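Local coordinates for dITP/XTP pyrophosphatase (Staphylococcus aureus, PDB 4BNQ), which probably hydrolyses non-canonical purine nucleoside triphosphates such as XTP, dITP and ITP to monophosphate and diphosphate, keeping them out of DNA and RNA, at residues Ser43-Asn48 against Pro80-Ala85; Asp67-Glu72 against Phe115-Ser120; Gly133-Glu138 against Pro153-Pro158. One frame throughout, in Å; residues are numbered along the deposited sequence.

Contact 1 (Ser43-Asn48 against Pro80-Ala85); sequences STFEEN and PGIYSA
Ile82 reaches across to the start of helix 45-60 with both of its branches and meets the ring of Phe45. The CG2 methyl sits over one face of the Phe45 ring, shifted toward its rim, in a CH-pi contact 4.3 Å from the ring centroid and 18° off the ring normal. The same methyl rests against the first turn itself, 3.6 Å from Phe45 N. Ile82 CD1 reaches a second point, the carbonyl of the residue before the N-cap, 3.4 Å from Ser43 O. The torsion lets both branches reach: with chi1 at 59°, CG1 stands between backbone N and carbonyl carbon and carries CD1 to Ser43, while CG2 is turned to the ring. Further out on the ring, Phe45 CZ lies 3.8 Å from Gly81 C. No hydrogen bond joins the two segments.

Each side is instead stiffened from within. Thr44 is the N-cap: its OG1 accepts from Glu47 N at 3.2 Å. Glu47 answers through its carboxylate, where OE1 takes Ser43 N from above the carboxylate plane, at 3.0 Å and 172°. In segment 80-85, Gly81 O accepts from both the amide and the hydroxyl of Ser84, the latter on a lone pair, closing the turn that carries Ile82. Asn48 packs loosely beside Ile82; its OD1 accepts from Gly42 N, whereas its buried ND2 has no partner in the model.

The Phe45 ring also touches Asp68 of the predicted active site. What results is a capped helix N-terminus meeting a turn beside the central sheet, at the border of the predicted active site of this Ham1-family enzyme.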
loop_
_atom_site.group_PDB
_atom_site.type_symbol
_atom_site.label_atom_id
_atom_site.label_comp_id
_atom_site.label_asym_id
_atom_site.label_seq_id
_atom_site.Cartn_x
_atom_site.Cartn_y
_atom_site.Cartn_z
ATOM N N SER A 43 -7.915 0.023 22.606
ATOM C CA SER A 43 -9.036 -0.645 21.970
ATOM C C SER A 43 -8.875 -0.689 20.450
ATOM O O SER A 43 -9.757 -1.180 19.743
ATOM C CB SER A 43 -10.348 0.038 22.351
ATOM O OG SER A 43 -10.324 1.403 21.989
ATOM N N THR A 44 -7.740 -0.183 19.960
ATOM C CA THR A 44 -7.396 -0.237 18.535
ATOM C C THR A 44 -5.911 -0.579 18.367
ATOM O O THR A 44 -5.114 -0.400 19.307
ATOM C CB THR A 44 -7.674 1.104 17.809
ATOM O OG1 THR A 44 -6.844 2.125 18.369
ATOM C CG2 THR A 44 -9.141 1.513 17.928
ATOM N N PHE A 45 -5.542 -1.070 17.184
ATOM C CA PHE A 45 -4.137 -1.300 16.856
ATOM C C PHE A 45 -3.299 -0.045 17.106
ATOM O O PHE A 45 -2.192 -0.126 17.634
ATOM C CB PHE A 45 -3.968 -1.693 15.384
ATOM C CG PHE A 45 -4.696 -2.950 14.986
ATOM C CD1 PHE A 45 -4.369 -4.179 15.549
ATOM C CD2 PHE A 45 -5.669 -2.912 14.005
ATOM C CE1 PHE A 45 -5.035 -5.341 15.161
ATOM C CE2 PHE A 45 -6.337 -4.069 13.619
ATOM C CZ PHE A 45 -6.018 -5.281 14.199
ATOM N N GLU A 46 -3.835 1.109 16.708
ATOM C CA GLU A 46 -3.103 2.361 16.772
ATOM C C GLU A 46 -2.763 2.713 18.214
ATOM O O GLU A 46 -1.624 3.082 18.515
ATOM C CB GLU A 46 -3.905 3.487 16.110
ATOM C CG GLU A 46 -3.455 4.888 16.511
ATOM C CD GLU A 46 -4.074 5.985 15.653
ATOM O OE1 GLU A 46 -4.439 5.695 14.490
ATOM O OE2 GLU A 46 -4.175 7.142 16.134
ATOM N N GLU A 47 -3.745 2.564 19.103
ATOM C CA GLU A 47 -3.554 2.848 20.521
ATOM C C GLU A 47 -2.545 1.914 21.165
ATOM O O GLU A 47 -1.738 2.329 21.999
ATOM C CB GLU A 47 -4.899 2.801 21.258
ATOM C CG GLU A 47 -5.834 3.931 20.845
ATOM C CD GLU A 47 -7.183 3.875 21.534
ATOM O OE1 GLU A 47 -7.375 3.019 22.426
ATOM O OE2 GLU A 47 -8.058 4.689 21.173
ATOM N N ASN A 48 -2.582 0.647 20.781
ATOM C CA ASN A 48 -1.621 -0.306 21.327
ATOM C C ASN A 48 -0.190 -0.010 20.863
ATOM O O ASN A 48 0.746 -0.101 21.652
ATOM C CB ASN A 48 -2.036 -1.738 21.001
ATOM C CG ASN A 48 -3.163 -2.214 21.883
ATOM O OD1 ASN A 48 -3.304 -1.754 23.016
ATOM N ND2 ASN A 48 -3.973 -3.136 21.373
ATOM N N PRO A 80 -10.130 -11.845 14.550
ATOM C CA PRO A 80 -9.763 -11.589 15.951
ATOM C C PRO A 80 -9.424 -10.124 16.273
ATOM O O PRO A 80 -9.397 -9.773 17.453
ATOM C CB PRO A 80 -8.483 -12.409 16.127
ATOM C CG PRO A 80 -8.541 -13.466 15.095
ATOM C CD PRO A 80 -9.254 -12.853 13.923
ATOM N N GLY A 81 -9.122 -9.310 15.265
ATOM C CA GLY A 81 -8.777 -7.912 15.477
ATOM C C GLY A 81 -7.699 -7.691 16.530
ATOM O O GLY A 81 -6.707 -8.417 16.568
ATOM N N ILE A 82 -7.891 -6.711 17.409
ATOM C CA ILE A 82 -6.872 -6.410 18.420
ATOM C C ILE A 82 -6.585 -7.595 19.340
ATOM O O ILE A 82 -5.543 -7.638 19.997
ATOM C CB ILE A 82 -7.223 -5.171 19.255
ATOM C CG1 ILE A 82 -8.560 -5.365 19.977
ATOM C CG2 ILE A 82 -7.280 -3.933 18.380
ATOM C CD1 ILE A 82 -8.889 -4.226 20.923
ATOM N N TYR A 83 -7.499 -8.560 19.378
ATOM C CA TYR A 83 -7.258 -9.777 20.141
ATOM C C TYR A 83 -6.489 -10.840 19.349
ATOM O O TYR A 83 -6.350 -11.976 19.823
ATOM C CB TYR A 83 -8.580 -10.361 20.657
ATOM C CG TYR A 83 -9.418 -9.362 21.408
ATOM C CD1 TYR A 83 -9.096 -8.994 22.711
ATOM C CD2 TYR A 83 -10.524 -8.778 20.816
ATOM C CE1 TYR A 83 -9.862 -8.067 23.405
ATOM C CE2 TYR A 83 -11.293 -7.849 21.498
ATOM C CZ TYR A 83 -10.957 -7.498 22.791
ATOM O OH TYR A 83 -11.726 -6.581 23.468
ATOM N N SER A 84 -5.983 -10.474 18.166
ATOM C CA SER A 84 -5.264 -11.423 17.314
ATOM C C SER A 84 -4.163 -12.215 18.041
ATOM O O SER A 84 -4.084 -13.435 17.873
ATOM C CB SER A 84 -4.692 -10.738 16.071
ATOM O OG SER A 84 -5.716 -10.409 15.141
ATOM N N ALA A 85 -3.349 -11.545 18.859
ATOM C CA ALA A 85 -2.193 -12.199 19.505
ATOM C C ALA A 85 -2.560 -13.212 20.594
ATOM O O ALA A 85 -1.838 -14.191 20.817
ATOM C CB ALA A 85 -1.211 -11.164 20.057
#

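Contact 2 (Asp67-Glu72 against Phe115-Ser120); sequences DDSGLE and FVCVIS
Phe115 opens an antiparallel pairing with segment 67-72 in the central antiparallel sheet of this Ham1-family fold, the two strand axes 4.8 Å apart. Its ring turns an edge to the neighbouring strand, with Gly70 O near the ring plane 3.4 Å from Phe115 CD1, while Leu71 CD1 lies over a face. Phe155 and His177 stack on the same ring from elsewhere in the chain.

Val116 pairs with Gly70 through two backbone bonds, Val116 N to Gly70 O at 2.9 Å and Gly70 N to Val116 O. Its side chain is on the face shared with Asp68, where CG2 meets the extended arm of Glu72. Cys117 stands on the other face, opposite Ser69 in a non-hydrogen-bonded pair; with SG anti to the backbone N (chi1 167°), the sulfur is carried toward Asp67, 3.4 Å from its OD2.

Val118 forms the second hydrogen-bonded pair. Asp68 N gives a straight bond to Val118 O, 3.0 Å and 167°, whereas Val118 N approaches Asp68 O from 40° above the carbonyl plane. Asp68, the predicted proton acceptor and magnesium ligand, has its carboxylate salt-bridged to Lys52. Ile119 then lays CD1 against Asp67, 3.6 Å from OD2, so the acid has an apolar neighbour beside its charged ones: OD2 is bridged to Arg178 and OD1 to Lys13, both predicted substrate-binding residues. Asp67 OD1 takes one bond more, from Ser69 OG, which meets it on the syn side at 2.6 Å.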
loop_
_atom_site.group_PDB
_atom_site.type_symbol
_atom_site.label_atom_id
_atom_site.label_comp_id
_atom_site.label_asym_id
_atom_site.label_seq_id
_atom_site.Cartn_x
_atom_site.Cartn_y
_atom_site.Cartn_z
ATOM N N ASP A 67 4.907 -1.739 16.808
ATOM C CA ASP A 67 4.070 -2.371 15.818
ATOM C C ASP A 67 2.914 -3.053 16.553
ATOM O O ASP A 67 3.130 -3.809 17.509
ATOM C CB ASP A 67 4.920 -3.396 15.059
ATOM C CG ASP A 67 4.105 -4.278 14.099
ATOM O OD1 ASP A 67 3.064 -4.851 14.488
ATOM O OD2 ASP A 67 4.532 -4.421 12.941
ATOM N N ASP A 68 1.688 -2.777 16.128
ATOM C CA ASP A 68 0.568 -3.581 16.593
ATOM C C ASP A 68 -0.250 -4.014 15.398
ATOM O O ASP A 68 -0.805 -3.178 14.684
ATOM C CB ASP A 68 -0.293 -2.840 17.610
ATOM C CG ASP A 68 -1.120 -3.792 18.457
ATOM O OD1 ASP A 68 -0.543 -4.455 19.339
ATOM O OD2 ASP A 68 -2.346 -3.901 18.243
ATOM N N SER A 69 -0.307 -5.327 15.179
ATOM C CA SER A 69 -0.899 -5.880 13.975
ATOM C C SER A 69 -1.927 -6.941 14.341
ATOM O O SER A 69 -1.917 -7.472 15.441
ATOM C CB SER A 69 0.177 -6.527 13.109
ATOM O OG SER A 69 1.221 -5.628 12.780
ATOM N N GLY A 70 -2.798 -7.266 13.399
ATOM C CA GLY A 70 -3.788 -8.299 13.610
ATOM C C GLY A 70 -4.494 -8.723 12.338
ATOM O O GLY A 70 -4.209 -8.231 11.241
ATOM N N LEU A 71 -5.427 -9.649 12.502
ATOM C CA LEU A 71 -6.168 -10.231 11.405
ATOM C C LEU A 71 -7.645 -9.963 11.631
ATOM O O LEU A 71 -8.168 -10.210 12.720
ATOM C CB LEU A 71 -5.897 -11.730 11.392
ATOM C CG LEU A 71 -6.665 -12.630 10.443
ATOM C CD1 LEU A 71 -6.352 -12.274 9.000
ATOM C CD2 LEU A 71 -6.236 -14.051 10.738
ATOM N N GLU A 72 -8.309 -9.429 10.617
ATOM C CA GLU A 72 -9.730 -9.125 10.684
ATOM C C GLU A 72 -10.445 -10.010 9.672
ATOM O O GLU A 72 -10.201 -9.903 8.472
ATOM C CB GLU A 72 -9.978 -7.642 10.363
ATOM C CG GLU A 72 -9.323 -6.681 11.354
ATOM C CD GLU A 72 -9.524 -5.217 10.988
ATOM O OE1 GLU A 72 -9.944 -4.921 9.840
ATOM O OE2 GLU A 72 -9.254 -4.354 11.853
ATOM N N PHE A 115 -5.066 -8.497 6.674
ATOM C CA PHE A 115 -4.021 -8.318 7.674
ATOM C C PHE A 115 -3.803 -6.828 7.844
ATOM O O PHE A 115 -3.715 -6.087 6.853
ATOM C CB PHE A 115 -2.711 -8.923 7.200
ATOM C CG PHE A 115 -2.386 -10.240 7.821
ATOM C CD1 PHE A 115 -2.654 -10.484 9.147
ATOM C CD2 PHE A 115 -1.779 -11.239 7.070
ATOM C CE1 PHE A 115 -2.333 -11.710 9.709
ATOM C CE2 PHE A 115 -1.475 -12.461 7.626
ATOM C CZ PHE A 115 -1.753 -12.698 8.938
ATOM N N VAL A 116 -3.699 -6.388 9.089
ATOM C CA VAL A 116 -3.553 -4.969 9.372
ATOM C C VAL A 116 -2.294 -4.712 10.203
ATOM O O VAL A 116 -2.014 -5.451 11.135
ATOM C CB VAL A 116 -4.810 -4.423 10.088
ATOM C CG1 VAL A 116 -4.620 -2.971 10.470
ATOM C CG2 VAL A 116 -6.042 -4.573 9.181
ATOM N N CYS A 117 -1.519 -3.693 9.839
ATOM C CA CYS A 117 -0.340 -3.318 10.605
ATOM C C CYS A 117 -0.277 -1.815 10.829
ATOM O O CYS A 117 -0.281 -1.036 9.865
ATOM C CB CYS A 117 0.940 -3.759 9.908
ATOM S SG CYS A 117 2.416 -2.972 10.654
ATOM N N VAL A 118 -0.225 -1.416 12.099
ATOM C CA VAL A 118 0.010 -0.023 12.449
ATOM C C VAL A 118 1.374 0.146 13.109
ATOM O O VAL A 118 1.663 -0.489 14.113
ATOM C CB VAL A 118 -1.050 0.529 13.395
ATOM C CG1 VAL A 118 -0.669 1.948 13.818
ATOM C CG2 VAL A 118 -2.421 0.511 12.723
ATOM N N ILE A 119 2.207 1.000 12.519
ATOM C CA ILE A 119 3.538 1.319 13.033
ATOM C C ILE A 119 3.464 2.691 13.693
ATOM O O ILE A 119 3.003 3.640 13.065
ATOM C CB ILE A 119 4.548 1.412 11.875
ATOM C CG1 ILE A 119 4.689 0.062 11.166
ATOM C CG2 ILE A 119 5.923 1.875 12.356
ATOM C CD1 ILE A 119 5.367 -1.029 11.994
ATOM N N SER A 120 3.897 2.824 14.945
ATOM C CA SER A 120 4.018 4.164 15.516
ATOM C C SER A 120 5.470 4.537 15.811
ATOM O O SER A 120 6.234 3.718 16.329
ATOM C CB SER A 120 3.164 4.323 16.772
ATOM O OG SER A 120 3.715 3.587 17.832
#

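Contact 3 (Gly133-Glu138 against Pro153-Pro158); sequences GTVSGE and PIFYVP. With PO4 (phosphate ion), chain E.
Phe155 sets the CZ end of its ring against the backbone of segment 133-138, CZ lying 3.4 Å from Gly137 N and close to Val135 O, both at oblique positions on the ring. Its CE2 reaches CG1 of Val135. With chi1 at -166° the ring leaves the backbone N behind and lies against Val135 to Gly137. Tyr156 and Glu138 run side by side in the same direction, carboxylate and ring planes 30° apart, with Glu138 OE1 3.7 Å from Tyr156 CD2; the phenol OH is hydrogen-bonded to Asp161.

The axes of strands 133-138 and 155-157 lie at 107°, far from antiparallel, and the backbones pair at one point, Glu138 with Tyr156. Two bonds close that antiparallel hydrogen-bonded pair: Glu138 N to Tyr156 O at 2.9 Å, and Tyr156 N to Glu138 O at 2.8 Å. Next to the pair, Gly137 CA lies 3.2 Å from Tyr156 O and also meets Pro158 CD.

Ser136 points away from this crossing, to a phosphate ion that probably came from the crystallisation liquor. Its OG bonds to phosphate O2 at 2.5 Å, while its amide makes a weak bond to O3. Ser136 and Lys159 of the second subunit bind the same ion, which thus lies between the two subunits of the dimer.

Strand 126-139 is flanked by strand 112-123, through backbone bonds such as Val135 with Phe115, and by the short strand 155-157; ahead of the latter, Ile154 packs on helix 94-104.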
loop_
_atom_site.group_PDB
_atom_site.type_symbol
_atom_site.label_atom_id
_atom_site.label_comp_id
_atom_site.label_asym_id
_atom_site.label_seq_id
_atom_site.Cartn_x
_atom_site.Cartn_y
_atom_site.Cartn_z
ATOM N N GLY A 133 -0.684 -0.050 7.397
ATOM C CA GLY A 133 -0.626 -0.853 6.184
ATOM C C GLY A 133 -1.617 -2.012 6.245
ATOM O O GLY A 133 -1.958 -2.493 7.339
ATOM N N THR A 134 -2.111 -2.445 5.084
ATOM C CA THR A 134 -2.990 -3.614 5.020
ATOM C C THR A 134 -2.679 -4.516 3.820
ATOM O O THR A 134 -2.112 -4.073 2.815
ATOM C CB THR A 134 -4.489 -3.223 4.955
ATOM O OG1 THR A 134 -4.770 -2.642 3.681
ATOM C CG2 THR A 134 -4.858 -2.235 6.060
ATOM N N VAL A 135 -3.061 -5.783 3.926
ATOM C CA VAL A 135 -3.032 -6.666 2.770
ATOM C C VAL A 135 -4.232 -7.606 2.826
ATOM O O VAL A 135 -4.590 -8.101 3.883
ATOM C CB VAL A 135 -1.686 -7.429 2.637
ATOM C CG1 VAL A 135 -1.515 -8.468 3.744
ATOM C CG2 VAL A 135 -1.554 -8.067 1.246
ATOM N N SER A 136 -4.871 -7.820 1.682
ATOM C CA SER A 136 -6.075 -8.633 1.643
ATOM C C SER A 136 -5.754 -10.082 1.306
ATOM O O SER A 136 -4.732 -10.371 0.671
ATOM C CB SER A 136 -7.065 -8.080 0.621
ATOM O OG SER A 136 -6.555 -8.200 -0.699
ATOM N N GLY A 137 -6.642 -10.980 1.729
ATOM C CA GLY A 137 -6.522 -12.395 1.440
ATOM C C GLY A 137 -7.759 -13.147 1.903
ATOM O O GLY A 137 -8.822 -12.556 2.130
ATOM N N GLU A 138 -7.611 -14.460 2.046
ATOM C CA GLU A 138 -8.704 -15.328 2.432
ATOM C C GLU A 138 -8.128 -16.257 3.450
ATOM O O GLU A 138 -6.913 -16.482 3.454
ATOM C CB GLU A 138 -9.198 -16.137 1.228
ATOM C CG GLU A 138 -9.823 -15.284 0.131
ATOM C CD GLU A 138 -10.271 -16.096 -1.078
ATOM O OE1 GLU A 138 -9.573 -17.074 -1.432
ATOM O OE2 GLU A 138 -11.317 -15.751 -1.680
ATOM N N PRO A 153 0.361 -19.201 8.268
ATOM C CA PRO A 153 0.077 -20.434 7.514
ATOM C C PRO A 153 -1.360 -20.583 6.996
ATOM O O PRO A 153 -1.621 -21.461 6.169
ATOM C CB PRO A 153 0.388 -21.545 8.520
ATOM C CG PRO A 153 1.291 -20.894 9.549
ATOM C CD PRO A 153 0.778 -19.495 9.654
ATOM N N ILE A 154 -2.286 -19.756 7.466
ATOM C CA ILE A 154 -3.659 -19.866 6.976
ATOM C C ILE A 154 -4.113 -18.623 6.230
ATOM O O ILE A 154 -5.275 -18.510 5.850
ATOM C CB ILE A 154 -4.662 -20.162 8.114
ATOM C CG1 ILE A 154 -4.816 -18.945 9.015
ATOM C CG2 ILE A 154 -4.231 -21.381 8.902
ATOM C CD1 ILE A 154 -5.854 -19.122 10.130
ATOM N N PHE A 155 -3.207 -17.675 6.029
ATOM C CA PHE A 155 -3.573 -16.479 5.289
ATOM C C PHE A 155 -3.179 -16.617 3.805
ATOM O O PHE A 155 -2.027 -16.379 3.419
ATOM C CB PHE A 155 -2.938 -15.229 5.909
ATOM C CG PHE A 155 -3.533 -13.933 5.406
ATOM C CD1 PHE A 155 -4.625 -13.356 6.046
ATOM C CD2 PHE A 155 -3.007 -13.297 4.294
ATOM C CE1 PHE A 155 -5.179 -12.163 5.580
ATOM C CE2 PHE A 155 -3.554 -12.104 3.827
ATOM C CZ PHE A 155 -4.644 -11.541 4.470
ATOM N N TYR A 156 -4.161 -16.990 2.987
ATOM C CA TYR A 156 -3.969 -17.257 1.571
ATOM C C TYR A 156 -4.035 -15.940 0.818
ATOM O O TYR A 156 -4.951 -15.133 1.025
ATOM C CB TYR A 156 -5.048 -18.232 1.080
ATOM C CG TYR A 156 -5.029 -18.485 -0.403
ATOM C CD1 TYR A 156 -4.129 -19.377 -0.962
ATOM C CD2 TYR A 156 -5.921 -17.841 -1.242
ATOM C CE1 TYR A 156 -4.103 -19.604 -2.330
ATOM C CE2 TYR A 156 -5.912 -18.066 -2.613
ATOM C CZ TYR A 156 -4.999 -18.947 -3.148
ATOM O OH TYR A 156 -4.986 -19.185 -4.494
ATOM N N VAL A 157 -3.048 -15.709 -0.037
ATOM C CA VAL A 157 -2.985 -14.465 -0.798
ATOM C C VAL A 157 -3.266 -14.753 -2.268
ATOM O O VAL A 157 -2.370 -15.233 -2.970
ATOM C CB VAL A 157 -1.592 -13.807 -0.675
ATOM C CG1 VAL A 157 -1.569 -12.475 -1.394
ATOM C CG2 VAL A 157 -1.212 -13.615 0.808
ATOM N N PRO A 158 -4.504 -14.466 -2.730
ATOM C CA PRO A 158 -4.954 -14.794 -4.091
ATOM C C PRO A 158 -3.999 -14.284 -5.171
ATOM O O PRO A 158 -3.659 -15.066 -6.057
ATOM C CB PRO A 158 -6.318 -14.093 -4.193
ATOM C CG PRO A 158 -6.813 -14.051 -2.786
ATOM C CD PRO A 158 -5.554 -13.749 -1.980
HETATM P P PO4 E . -4.344 -5.855 -2.123
HETATM O O1 PO4 E . -4.191 -4.698 -3.084
HETATM O O2 PO4 E . -5.774 -6.344 -2.181
HETATM O O3 PO4 E . -4.032 -5.436 -0.708
HETATM O O4 PO4 E . -3.403 -6.968 -2.542
#

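In the fold
Contact 2 is the buried one, its centre about 5 Å from that of the chain, and the other two join it from different directions. Contact 1 touches it through backbone and hydroxyl bonds, Gly81 N to Leu71 O and Ser84 OG to Leu71 N, both probable. Contact 3 continues the same sheet one strand further on, where Gly133 N probably bonds to Cys117 O. Contacts 1 and 3 do not meet, their nearest atoms being about 8 Å apart. The chemistry shifts accordingly: apolar packing without cross-bonds in partly buried contact 1, regular strand pairing with buried charges in contact 2, and a single bridge plus aromatic packing near the dimer partner in contact 3.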